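Local coordinates for Lmo1340 protein (Listeria monocytogenes, PDB 4NLM), which is of unknown function but is probably a surface lipoprotein whose chain folds into a YqgU-like six-bladed beta propeller, at residues L104-S107 and K113-M116; V305-D308 and K313-T316; N75-K80 and G332-Y337; L60-T63 and V68-F71. One frame throughout, in Å; residues are numbered along the deposited sequence.

Contact 1: L104-S107 and K113-M116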
loop_
_atom_site.group_PDB
_atom_site.type_symbol
_atom_site.label_atom_id
_atom_site.label_comp_id
_atom_site.label_asym_id
_atom_site.label_seq_id
_atom_site.Cartn_x
_atom_site.Cartn_y
_atom_site.Cartn_z
ATOM N N LEU A 104 -9.361 8.893 -2.037
ATOM C CA LEU A 104 -10.366 8.387 -1.126
ATOM C C LEU A 104 -10.023 8.920 0.249
ATOM O O LEU A 104 -8.881 8.776 0.713
ATOM C CB LEU A 104 -10.315 6.882 -1.046
ATOM C CG LEU A 104 -11.030 6.238 0.123
ATOM C CD1 LEU A 104 -12.519 6.355 0.001
ATOM C CD2 LEU A 104 -10.628 4.790 0.248
ATOM N N LEU A 105 -10.988 9.572 0.875
ATOM C CA LEU A 105 -10.847 10.029 2.242
ATOM C C LEU A 105 -11.921 9.367 3.070
ATOM O O LEU A 105 -13.119 9.501 2.785
ATOM C CB LEU A 105 -11.024 11.545 2.342
ATOM C CG LEU A 105 -10.942 12.128 3.746
ATOM C CD1 LEU A 105 -9.583 11.876 4.363
ATOM C CD2 LEU A 105 -11.254 13.606 3.669
ATOM N N TYR A 106 -11.492 8.654 4.104
ATOM C CA TYR A 106 -12.397 8.071 5.072
ATOM C C TYR A 106 -12.166 8.852 6.354
ATOM O O TYR A 106 -11.049 8.849 6.898
ATOM C CB TYR A 106 -12.111 6.591 5.244
ATOM C CG TYR A 106 -12.978 5.855 6.241
ATOM C CD1 TYR A 106 -14.358 6.061 6.315
ATOM C CD2 TYR A 106 -12.414 4.956 7.139
ATOM C CE1 TYR A 106 -15.141 5.369 7.197
ATOM C CE2 TYR A 106 -13.206 4.263 8.026
ATOM C CZ TYR A 106 -14.559 4.479 8.065
ATOM O OH TYR A 106 -15.362 3.802 8.986
ATOM N N SER A 107 -13.193 9.544 6.825
ATOM C CA SER A 107 -13.058 10.407 7.961
ATOM C C SER A 107 -14.329 10.392 8.805
ATOM O O SER A 107 -15.373 9.972 8.362
ATOM C CB SER A 107 -12.732 11.831 7.540
ATOM O OG SER A 107 -13.750 12.426 6.758
ATOM N N LYS A 113 -20.870 9.290 13.321
ATOM C CA LYS A 113 -20.910 9.528 11.882
ATOM C C LYS A 113 -19.561 9.571 11.216
ATOM O O LYS A 113 -18.655 10.276 11.679
ATOM C CB LYS A 113 -21.586 10.882 11.601
ATOM C CG LYS A 113 -23.038 10.960 12.047
ATOM C CD LYS A 113 -23.857 11.985 11.264
ATOM C CE LYS A 113 -25.347 11.806 11.563
ATOM N NZ LYS A 113 -26.323 12.564 10.711
ATOM N N ALA A 114 -19.456 8.840 10.111
ATOM C CA ALA A 114 -18.241 8.819 9.265
ATOM C C ALA A 114 -18.694 8.865 7.821
ATOM O O ALA A 114 -19.862 8.621 7.508
ATOM C CB ALA A 114 -17.415 7.575 9.508
ATOM N N THR A 115 -17.749 9.174 6.928
ATOM C CA THR A 115 -18.033 9.337 5.535
ATOM C C THR A 115 -16.852 8.829 4.770
ATOM O O THR A 115 -15.686 9.030 5.162
ATOM C CB THR A 115 -18.212 10.844 5.209
ATOM O OG1 THR A 115 -19.209 11.455 6.038
ATOM C CG2 THR A 115 -18.577 11.064 3.794
HETATM N N MSE A 116 -17.148 8.197 3.634
HETATM C CA MSE A 116 -16.143 7.878 2.623
HETATM C C MSE A 116 -16.428 8.814 1.482
HETATM O O MSE A 116 -17.544 8.832 0.966
HETATM C CB MSE A 116 -16.211 6.483 2.076
HETATM C CG MSE A 116 -16.102 5.320 2.991
HETATM SE SE MSE A 116 -16.665 3.690 1.989
HETATM C CE MSE A 116 -16.370 2.779 3.696
#
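Met116 and Tyr106 form an antiparallel, non-hydrogen-bonded pair with both side chains on one face of the sheet. Met116 is modelled as selenomethionine. Its CG stands anti to the carbonyl carbon (chi1 -58°), which brings it to 3.8 Å from Tyr106 CD1. The methylene approaches the ring obliquely. Ala114 CB also comes in obliquely, 3.9 Å from Tyr106 CE1. The carbonyl of Thr115 lies at the ring edge, near its plane, with O 3.5 Å from Tyr106 CD1. Leu104 extends the apolar patch through CD1, 4.2 Å from Met116 CB. Beyond these segments, Phe139 stacks edge-to-face with the Tyr106 ring, and Tyr106 OH is hydrogen-bonded to the carbonyl of Leu135.

The two segments belong to a beta hairpin of strands 102-108 and 114-120. These are the inner strands of a four-stranded antiparallel sheet, as in a propeller blade.

Ser107 pairs with Thr115 one step along. Ser107 N donates to Thr115 O at 3.0 Å, and Thr115 N donates back to Ser107 O at 2.9 Å. Ala114 CB sits 3.4 Å from the same Ser107 O. On the other face of the sheet, Ser107 OG is hydrogen-bonded to the carboxylate of Glu89 (OE1).

Contact 2: V305-D308 and K313-T316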
loop_
_atom_site.group_PDB
_atom_site.type_symbol
_atom_site.label_atom_id
_atom_site.label_comp_id
_atom_site.label_asym_id
_atom_site.label_seq_id
_atom_site.Cartn_x
_atom_site.Cartn_y
_atom_site.Cartn_z
ATOM N N VAL A 305 16.997 -4.083 -2.125
ATOM C CA VAL A 305 17.312 -4.624 -3.427
ATOM C C VAL A 305 16.206 -4.365 -4.411
ATOM O O VAL A 305 15.063 -4.064 -4.062
ATOM C CB VAL A 305 17.563 -6.126 -3.373
ATOM C CG1 VAL A 305 18.652 -6.443 -2.365
ATOM C CG2 VAL A 305 16.279 -6.895 -3.093
ATOM N N LYS A 306 16.631 -4.391 -5.670
ATOM C CA LYS A 306 15.731 -4.300 -6.821
ATOM C C LYS A 306 15.848 -5.603 -7.602
ATOM O O LYS A 306 16.944 -5.998 -8.034
ATOM C CB LYS A 306 16.017 -3.057 -7.672
ATOM C CG LYS A 306 17.223 -2.988 -8.567
ATOM C CD LYS A 306 17.143 -1.708 -9.411
ATOM C CE LYS A 306 18.419 -1.486 -10.214
ATOM N NZ LYS A 306 18.547 -0.086 -10.703
ATOM N N ILE A 307 14.714 -6.271 -7.708
ATOM C CA ILE A 307 14.644 -7.498 -8.475
ATOM C C ILE A 307 13.865 -7.251 -9.752
ATOM O O ILE A 307 12.838 -6.590 -9.769
ATOM C CB ILE A 307 13.884 -8.546 -7.651
ATOM C CG1 ILE A 307 14.768 -8.886 -6.472
ATOM C CG2 ILE A 307 13.498 -9.785 -8.462
ATOM C CD1 ILE A 307 13.983 -9.581 -5.412
ATOM N N ASP A 308 14.408 -7.745 -10.862
ATOM C CA ASP A 308 13.719 -7.714 -12.142
ATOM C C ASP A 308 13.321 -9.167 -12.402
ATOM O O ASP A 308 14.127 -9.971 -12.849
ATOM C CB ASP A 308 14.634 -7.198 -13.260
ATOM C CG ASP A 308 13.951 -7.145 -14.626
ATOM O OD1 ASP A 308 12.955 -7.851 -14.841
ATOM O OD2 ASP A 308 14.476 -6.428 -15.482
ATOM N N LYS A 313 17.093 -10.885 -12.564
ATOM C CA LYS A 313 18.235 -10.149 -12.051
ATOM C C LYS A 313 17.917 -9.547 -10.694
ATOM O O LYS A 313 16.797 -9.115 -10.446
ATOM C CB LYS A 313 18.584 -8.977 -12.957
ATOM C CG LYS A 313 19.776 -8.154 -12.520
ATOM C CD LYS A 313 20.135 -7.061 -13.515
ATOM C CE LYS A 313 21.302 -6.228 -13.005
ATOM N NZ LYS A 313 21.778 -5.222 -13.998
ATOM N N GLU A 314 18.935 -9.489 -9.844
ATOM C CA GLU A 314 18.871 -8.852 -8.545
ATOM C C GLU A 314 20.037 -7.850 -8.413
ATOM O O GLU A 314 21.189 -8.180 -8.730
ATOM C CB GLU A 314 18.972 -9.910 -7.447
ATOM C CG GLU A 314 19.198 -9.344 -6.063
ATOM C CD GLU A 314 19.666 -10.379 -5.066
ATOM O OE1 GLU A 314 20.087 -11.489 -5.466
ATOM O OE2 GLU A 314 19.613 -10.068 -3.869
ATOM N N SER A 315 19.726 -6.637 -7.960
ATOM C CA SER A 315 20.725 -5.595 -7.739
ATOM C C SER A 315 20.511 -4.991 -6.358
ATOM O O SER A 315 19.382 -4.852 -5.940
ATOM C CB SER A 315 20.608 -4.501 -8.830
ATOM O OG SER A 315 20.984 -4.965 -10.116
ATOM N N THR A 316 21.584 -4.713 -5.625
ATOM C CA THR A 316 21.451 -4.021 -4.340
ATOM C C THR A 316 21.552 -2.539 -4.554
ATOM O O THR A 316 22.503 -2.050 -5.158
ATOM C CB THR A 316 22.494 -4.485 -3.316
ATOM O OG1 THR A 316 22.282 -5.874 -3.145
ATOM C CG2 THR A 316 22.341 -3.773 -2.003
HETATM O O HOH W 1 18.234 -5.687 -10.643
#
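Lys306 and Ser315 exchange two backbone hydrogen bonds. Lys306 N donates to Ser315 O at 2.8 Å. Ser315 N returns a bond to Lys306 O at 2.9 Å. Asp308 and Lys313 repeat the exchange, with Asp308 N to Lys313 O at 2.8 Å and Lys313 N to Asp308 O at 3.1 Å. This last bond is the longest of the four. A water donates to Lys306 O and is also bonded to Ser315 OG. That second link is less certain, because Ser315 has another conformer.

The pairing builds a beta hairpin of strands 302-308 and 313-321. With strand 284-289 they make one antiparallel sheet of the propeller.

Lys306 CG lies between its backbone N and carbonyl carbon (chi1 74°), and the chain then runs extended past Ser315. Lys306 CG packs 3.7 Å from Ser315 CB. The two ammonium groups keep apart, Lys306 NZ and Lys313 NZ being 6.9 Å from each other. On the other face, the extended Glu314 side chain lies beside Ile307, and its OE2 is hydrogen-bonded to Tyr259 OH. Ile307 CG1 is 4.4 Å from Glu314 CB.

Contact 3: N75-K80 and G332-Y337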
loop_
_atom_site.group_PDB
_atom_site.type_symbol
_atom_site.label_atom_id
_atom_site.label_comp_id
_atom_site.label_asym_id
_atom_site.label_seq_id
_atom_site.Cartn_x
_atom_site.Cartn_y
_atom_site.Cartn_z
ATOM N N ASN A 75 5.460 19.787 -5.020
ATOM C CA ASN A 75 6.441 19.466 -6.057
ATOM C C ASN A 75 7.771 19.133 -5.373
ATOM O O ASN A 75 8.201 19.880 -4.505
ATOM C CB ASN A 75 6.600 20.665 -7.001
ATOM C CG ASN A 75 7.514 20.379 -8.166
ATOM O OD1 ASN A 75 8.732 20.261 -8.019
ATOM N ND2 ASN A 75 6.932 20.247 -9.335
ATOM N N ILE A 76 8.391 18.024 -5.758
ATOM C CA ILE A 76 9.602 17.544 -5.087
ATOM C C ILE A 76 10.878 18.270 -5.468
ATOM O O ILE A 76 11.900 18.084 -4.802
ATOM C CB ILE A 76 9.807 16.036 -5.300
ATOM C CG1 ILE A 76 10.250 15.734 -6.741
ATOM C CG2 ILE A 76 8.561 15.237 -4.934
ATOM C CD1 ILE A 76 10.450 14.257 -7.033
ATOM N N TYR A 77 10.809 19.083 -6.520
ATOM C CA TYR A 77 11.985 19.803 -7.007
ATOM C C TYR A 77 11.980 21.296 -6.719
ATOM O O TYR A 77 13.040 21.875 -6.494
ATOM C CB TYR A 77 12.153 19.615 -8.528
ATOM C CG TYR A 77 12.365 18.185 -8.958
ATOM C CD1 TYR A 77 13.460 17.462 -8.492
ATOM C CD2 TYR A 77 11.489 17.551 -9.827
ATOM C CE1 TYR A 77 13.668 16.153 -8.877
ATOM C CE2 TYR A 77 11.699 16.240 -10.225
ATOM C CZ TYR A 77 12.783 15.548 -9.740
ATOM O OH TYR A 77 12.995 14.243 -10.126
ATOM N N ASN A 78 10.813 21.919 -6.702
ATOM C CA ASN A 78 10.770 23.363 -6.549
ATOM C C ASN A 78 9.955 23.882 -5.361
ATOM O O ASN A 78 9.755 25.088 -5.231
ATOM C CB ASN A 78 10.337 23.986 -7.884
ATOM C CG ASN A 78 8.917 23.613 -8.260
ATOM O OD1 ASN A 78 8.091 23.401 -7.392
ATOM N ND2 ASN A 78 8.636 23.526 -9.562
ATOM N N GLU A 79 9.447 22.959 -4.542
ATOM C CA GLU A 79 8.744 23.279 -3.287
ATOM C C GLU A 79 7.391 23.923 -3.472
ATOM O O GLU A 79 6.790 24.345 -2.499
ATOM C CB GLU A 79 9.616 24.161 -2.379
ATOM C CG GLU A 79 11.020 23.618 -2.132
ATOM C CD GLU A 79 11.894 24.603 -1.370
ATOM O OE1 GLU A 79 11.364 25.481 -0.660
ATOM O OE2 GLU A 79 13.128 24.514 -1.492
ATOM N N LYS A 80 6.874 23.979 -4.693
ATOM C CA LYS A 80 5.563 24.589 -4.876
ATOM C C LYS A 80 4.468 23.701 -4.300
ATOM O O LYS A 80 4.475 22.486 -4.497
ATOM C CB LYS A 80 5.254 24.871 -6.348
ATOM C CG LYS A 80 4.024 25.770 -6.511
ATOM C CD LYS A 80 3.748 26.207 -7.933
ATOM C CE LYS A 80 2.579 27.184 -7.973
ATOM N NZ LYS A 80 2.201 27.570 -9.359
ATOM N N GLY A 332 10.144 6.136 -13.741
ATOM C CA GLY A 332 11.341 6.680 -13.087
ATOM C C GLY A 332 11.803 5.842 -11.923
ATOM O O GLY A 332 11.182 4.849 -11.525
ATOM N N ASP A 333 12.854 6.346 -11.287
ATOM C CA ASP A 333 13.573 5.597 -10.249
ATOM C C ASP A 333 13.458 6.122 -8.852
ATOM O O ASP A 333 14.180 5.656 -7.969
ATOM C CB ASP A 333 15.036 5.477 -10.663
ATOM C CG ASP A 333 15.170 4.791 -12.001
ATOM O OD1 ASP A 333 14.543 3.714 -12.201
ATOM O OD2 ASP A 333 15.858 5.361 -12.846
ATOM N N LEU A 334 12.561 7.055 -8.624
ATOM C CA LEU A 334 12.421 7.618 -7.291
ATOM C C LEU A 334 11.440 6.807 -6.450
ATOM O O LEU A 334 10.365 6.427 -6.904
ATOM C CB LEU A 334 11.992 9.066 -7.366
ATOM C CG LEU A 334 12.878 9.997 -8.153
ATOM C CD1 LEU A 334 12.339 11.406 -8.080
ATOM C CD2 LEU A 334 14.319 9.951 -7.661
ATOM N N VAL A 335 11.798 6.654 -5.169
ATOM C CA VAL A 335 11.016 5.817 -4.259
ATOM C C VAL A 335 10.887 6.552 -2.932
ATOM O O VAL A 335 11.887 6.987 -2.340
ATOM C CB VAL A 335 11.735 4.476 -4.057
ATOM C CG1 VAL A 335 11.082 3.630 -2.976
ATOM C CG2 VAL A 335 11.841 3.714 -5.366
ATOM N N LEU A 336 9.655 6.741 -2.480
ATOM C CA LEU A 336 9.422 7.312 -1.140
ATOM C C LEU A 336 9.824 6.278 -0.125
ATOM O O LEU A 336 9.583 5.095 -0.282
ATOM C CB LEU A 336 7.965 7.702 -0.975
ATOM C CG LEU A 336 7.509 8.903 -1.823
ATOM C CD1 LEU A 336 5.991 8.957 -1.890
ATOM C CD2 LEU A 336 8.082 10.196 -1.259
ATOM N N TYR A 337 10.382 6.765 0.987
ATOM C CA TYR A 337 10.897 5.909 2.037
ATOM C C TYR A 337 10.557 6.465 3.413
ATOM O O TYR A 337 10.708 7.659 3.639
ATOM C CB TYR A 337 12.434 5.805 1.920
ATOM C CG TYR A 337 13.138 5.078 3.051
ATOM C CD1 TYR A 337 12.959 3.741 3.248
ATOM C CD2 TYR A 337 13.977 5.756 3.938
ATOM C CE1 TYR A 337 13.586 3.060 4.259
ATOM C CE2 TYR A 337 14.622 5.104 4.977
ATOM C CZ TYR A 337 14.425 3.756 5.147
ATOM O OH TYR A 337 15.064 3.134 6.216
#
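Ile76 and Leu334 reach toward each other tip to tip, their CD1 methyls 3.6 Å apart. Tyr77 comes at the same methyl from the opposite direction to Leu334, with OH 3.6 Å from Leu334 CD1. The methyl lies oblique to the phenol ring. One branch of Leu334 therefore touches both residues of the 75-80 turn.

Ile76 CG1 sits between the backbone N and the carbonyl carbon (chi1 73°). This places CG1 over the centre of one face of the Tyr77 ring, so the two neighbours point at Leu334 as a pair.

The turn behind them is held by asparagines. Asn75 OD1 accepts from Tyr77 N at 2.8 Å and from Asn78 N at 3.0 Å, which reach it from opposite faces of the amide plane. The first bond makes an Asx turn. Asn78 OD1 makes another by accepting from Lys80 N at 3.0 Å. Trp53 of strand 47-55 touches both Ile76 and Leu334, so the sheet carrying the turn meets Leu334 here too.

The contact is small, 84 Å² in all, and mostly apolar, although the Tyr77 hydroxyl also rests against the methyl. Van der Waals packing thus joins these parts, while the polar bonds shape the turn.

Contact 4: L60-T63 and V68-F71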
loop_
_atom_site.group_PDB
_atom_site.type_symbol
_atom_site.label_atom_id
_atom_site.label_comp_id
_atom_site.label_asym_id
_atom_site.label_seq_id
_atom_site.Cartn_x
_atom_site.Cartn_y
_atom_site.Cartn_z
ATOM N N LEU A 60 1.452 13.818 -2.471
ATOM C CA LEU A 60 0.336 14.253 -1.641
ATOM C C LEU A 60 0.808 14.447 -0.186
ATOM O O LEU A 60 1.211 13.500 0.424
ATOM C CB LEU A 60 -0.807 13.233 -1.718
ATOM C CG LEU A 60 -2.046 13.547 -0.890
ATOM C CD1 LEU A 60 -2.643 14.863 -1.290
ATOM C CD2 LEU A 60 -3.055 12.423 -0.981
ATOM N N LEU A 61 0.751 15.694 0.233
ATOM C CA LEU A 61 1.196 16.127 1.564
ATOM C C LEU A 61 0.018 16.382 2.467
ATOM O O LEU A 61 -0.887 17.123 2.127
ATOM C CB LEU A 61 2.001 17.416 1.396
ATOM C CG LEU A 61 2.465 18.088 2.662
ATOM C CD1 LEU A 61 3.397 17.223 3.512
ATOM C CD2 LEU A 61 3.109 19.438 2.376
ATOM N N GLN A 62 0.072 15.791 3.657
ATOM C CA GLN A 62 -0.951 15.949 4.701
ATOM C C GLN A 62 -0.335 16.629 5.922
ATOM O O GLN A 62 0.647 16.156 6.489
ATOM C CB GLN A 62 -1.496 14.587 5.076
ATOM C CG GLN A 62 -2.645 14.637 6.089
ATOM C CD GLN A 62 -3.060 13.269 6.529
ATOM O OE1 GLN A 62 -2.927 12.302 5.777
ATOM N NE2 GLN A 62 -3.626 13.178 7.725
ATOM N N THR A 63 -0.941 17.751 6.290
ATOM C CA THR A 63 -0.526 18.524 7.468
ATOM C C THR A 63 -1.797 18.873 8.245
ATOM O O THR A 63 -2.918 18.717 7.748
ATOM C CB THR A 63 0.181 19.817 7.068
ATOM O OG1 THR A 63 -0.665 20.636 6.253
ATOM C CG2 THR A 63 1.493 19.553 6.334
ATOM N N VAL A 68 -7.581 21.701 11.574
ATOM C CA VAL A 68 -7.886 21.506 10.190
ATOM C C VAL A 68 -6.780 20.686 9.519
ATOM O O VAL A 68 -5.600 21.025 9.646
ATOM C CB VAL A 68 -7.993 22.855 9.462
ATOM C CG1 VAL A 68 -8.329 22.626 8.001
ATOM C CG2 VAL A 68 -9.074 23.728 10.093
ATOM N N THR A 69 -7.158 19.591 8.857
ATOM C CA THR A 69 -6.213 18.805 8.087
ATOM C C THR A 69 -6.229 19.347 6.680
ATOM O O THR A 69 -7.300 19.498 6.065
ATOM C CB THR A 69 -6.565 17.317 8.103
ATOM O OG1 THR A 69 -6.455 16.794 9.424
ATOM C CG2 THR A 69 -5.638 16.535 7.210
ATOM N N TYR A 70 -5.031 19.593 6.167
ATOM C CA TYR A 70 -4.828 20.082 4.824
ATOM C C TYR A 70 -4.157 19.046 3.939
ATOM O O TYR A 70 -3.190 18.410 4.334
ATOM C CB TYR A 70 -3.965 21.356 4.819
ATOM C CG TYR A 70 -4.591 22.504 5.565
ATOM C CD1 TYR A 70 -4.361 22.690 6.917
ATOM C CD2 TYR A 70 -5.409 23.405 4.922
ATOM C CE1 TYR A 70 -4.933 23.735 7.609
ATOM C CE2 TYR A 70 -6.006 24.452 5.621
ATOM C CZ TYR A 70 -5.750 24.615 6.958
ATOM O OH TYR A 70 -6.349 25.652 7.649
ATOM N N PHE A 71 -4.675 18.903 2.721
ATOM C CA PHE A 71 -4.083 18.056 1.684
ATOM C C PHE A 71 -3.608 18.961 0.566
ATOM O O PHE A 71 -4.362 19.784 0.060
ATOM C CB PHE A 71 -5.087 17.011 1.177
ATOM C CG PHE A 71 -5.441 16.016 2.223
ATOM C CD1 PHE A 71 -4.617 14.951 2.465
ATOM C CD2 PHE A 71 -6.584 16.152 2.979
ATOM C CE1 PHE A 71 -4.903 14.035 3.427
ATOM C CE2 PHE A 71 -6.880 15.234 3.969
ATOM C CZ PHE A 71 -6.040 14.178 4.200
HETATM O O HOH W 2 -4.324 15.041 9.840
HETATM O O HOH W 3 -0.605 19.838 3.672
#
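Thr69 meets Gln62 through its CG2 methyl, which stands anti to the backbone N (chi1 -65°, measured to OG1). This methyl crosses the Gln62 chain at 3.7 Å from Gln62 CG. A water accepts from Gln62 NE2 and donates to Thr69 OG1, so it gives the amide of the buried Gln62 a partner.

Tyr70 carries the backbone pairing. Tyr70 N donates to Thr63 O at 2.8 Å, and Thr63 N donates to Tyr70 O at 3.1 Å. Thr63 OG1 lies 3.7 Å from Tyr70 CB, and a second water lies near Thr63 OG1 and Tyr70 O and may bridge them. Val68 lays CG1 over one face of the Tyr70 ring, offset toward the rim.

Phe71 pairs with Gln62. Their side chains run side by side in the same direction, with the amide and ring planes 50° apart. Gln62 CG and OE1 each lie 3.5 Å from Phe71 CE1. Leu60 CD1 adds a contact 4.1 Å from Phe71 CB. The face bearing Gln62 and Phe71 packs on Val94 of the next sheet. The arrangement is a beta hairpin of the inner strands 58-65 and 68-75 in a four-stranded antiparallel sheet, of the kind that makes a propeller blade.

From the N terminus, contact 4 comes first and closes the short hairpin between strands 58-65 and 68-75. Contact 3 opens directly after it at 75-80 and closes only at 332-337, some 250 residues later. Contacts 1 and 2 are both nested inside that long loop, in series, and each closes a local hairpin. No two contacts cross. Contacts 1 and 2 lie on opposite sides of the chain centre, their own centres about 39 Å apart. Contacts 1 and 4 sit in adjacent sheets and touch, Leu105 CD1 to Phe71 CZ at 4.2 Å. Contact 3 ties the sheet of contact 4 to the one that unites strand 40-41 with the C-terminal strands, where the propeller ring closes.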